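Local coordinates for protein down syndrome cell adhesion molecule, isoform AK (Drosophila melanogaster, PDB 4WVR) that mediates cell adhesion as a neuronal surface receptor of the immunoglobulin superfamily, probably through isoform-specific homophilic dimerization in which this Ig7 domain takes part, at residues A73-Q76 with D77-G80. Sequence-based numbering, arbitrary orientation.
Sequences AVEQ and DHRG
The imidazole of H78 folds back alongside the chain that leads into its turn and presents its ND1 edge to the backbone N-H of E75: E75 N donates to H78 ND1 at 3.0 Å, almost straight (177°) and close to the ring plane. CG of H78 stands beside its own backbone N (chi1 -68°), which swings the ring back toward V74 and E75. At the same edge, H78 CE1 lies 3.6 Å from A73 O. The other ring nitrogen, NE2, bonds to the carbonyl of E55, so the buried ring is gripped at both nitrogens and its rotation is fixed. The 3-10 turn lies in the loop joining strand 66-71 of one sheet to strand 80-87 of the other, the E-to-F connection of an immunoglobulin sandwich. Its backbone bonds run from H78 N to E75 O (3.1 Å) and from R79 N to Q76 O (3.2 Å). On the exposed side Q76 and R79 extend side by side, their amide and guanidinium planes 48° apart. Q76 CB sits over one guanidinium face, 3.8 Å above its plane and offset toward the rim, while R79 NH2 makes a short but strongly bent, weak bond to Q76 OE1 (2.7 Å). R79 NE also bonds weakly to V101 O.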
loop_
_atom_site.group_PDB
_atom_site.type_symbol
_atom_site.label_atom_id
_atom_site.label_comp_id
_atom_site.label_asym_id
_atom_site.label_seq_id
_atom_site.Cartn_x
_atom_site.Cartn_y
_atom_site.Cartn_z
ATOM N N ALA A 73 -2.423 -3.332 13.856
ATOM C CA ALA A 73 -1.629 -3.942 14.920
ATOM C C ALA A 73 -1.572 -5.450 14.718
ATOM O O ALA A 73 -2.520 -6.164 15.045
ATOM C CB ALA A 73 -2.207 -3.607 16.286
ATOM N N VAL A 74 -0.459 -5.928 14.174
ATOM C CA VAL A 74 -0.308 -7.341 13.851
ATOM C C VAL A 74 -0.282 -8.219 15.099
ATOM O O VAL A 74 0.478 -7.966 16.032
ATOM C CB VAL A 74 0.979 -7.597 13.041
ATOM C CG1 VAL A 74 1.235 -9.092 12.900
ATOM C CG2 VAL A 74 0.889 -6.929 11.668
ATOM N N GLU A 75 -1.131 -9.240 15.105
ATOM C CA GLU A 75 -1.099 -10.284 16.121
ATOM C C GLU A 75 -0.749 -11.608 15.450
ATOM O O GLU A 75 -0.720 -11.699 14.221
ATOM C CB GLU A 75 -2.444 -10.390 16.841
ATOM C CG GLU A 75 -2.857 -9.129 17.585
ATOM C CD GLU A 75 -4.279 -9.205 18.103
ATOM O OE1 GLU A 75 -5.020 -10.115 17.673
ATOM O OE2 GLU A 75 -4.655 -8.360 18.942
ATOM N N GLN A 76 -0.488 -12.636 16.248
ATOM C CA GLN A 76 -0.133 -13.938 15.695
ATOM C C GLN A 76 -1.315 -14.573 14.963
ATOM O O GLN A 76 -1.133 -15.442 14.112
ATOM C CB GLN A 76 0.379 -14.861 16.804
ATOM C CG GLN A 76 1.689 -14.383 17.417
ATOM C CD GLN A 76 2.374 -15.449 18.245
ATOM O OE1 GLN A 76 1.960 -16.608 18.251
ATOM N NE2 GLN A 76 3.446 -15.068 18.932
ATOM N N ASP A 77 -2.522 -14.122 15.290
ATOM C CA ASP A 77 -3.734 -14.563 14.607
ATOM C C ASP A 77 -3.749 -14.187 13.121
ATOM O O ASP A 77 -4.513 -14.750 12.336
ATOM C CB ASP A 77 -4.967 -13.972 15.294
ATOM C CG ASP A 77 -5.461 -14.824 16.446
ATOM O OD1 ASP A 77 -4.734 -15.753 16.858
ATOM O OD2 ASP A 77 -6.579 -14.562 16.940
ATOM N N HIS A 78 -2.910 -13.230 12.743
ATOM C CA HIS A 78 -2.887 -12.731 11.368
ATOM C C HIS A 78 -1.961 -13.554 10.483
ATOM O O HIS A 78 -1.782 -13.258 9.299
ATOM C CB HIS A 78 -2.477 -11.258 11.358
ATOM C CG HIS A 78 -3.493 -10.353 11.977
ATOM N ND1 HIS A 78 -3.193 -9.489 13.009
ATOM C CD2 HIS A 78 -4.810 -10.181 11.715
ATOM C CE1 HIS A 78 -4.281 -8.824 13.354
ATOM N NE2 HIS A 78 -5.277 -9.226 12.585
ATOM N N ARG A 79 -1.383 -14.595 11.071
ATOM C CA ARG A 79 -0.523 -15.533 10.357
ATOM C C ARG A 79 -1.210 -16.188 9.167
ATOM O O ARG A 79 -2.360 -16.625 9.265
ATOM C CB ARG A 79 -0.048 -16.627 11.306
ATOM C CG ARG A 79 1.355 -16.454 11.818
ATOM C CD ARG A 79 1.690 -17.604 12.739
ATOM N NE ARG A 79 2.599 -17.209 13.806
ATOM C CZ ARG A 79 2.486 -17.620 15.064
ATOM N NH1 ARG A 79 1.493 -18.429 15.410
ATOM N NH2 ARG A 79 3.361 -17.219 15.972
ATOM N N GLY A 80 -0.501 -16.272 8.046
ATOM C CA GLY A 80 -0.991 -17.051 6.928
ATOM C C GLY A 80 -0.923 -16.388 5.569
ATOM O O GLY A 80 -0.265 -15.361 5.380
#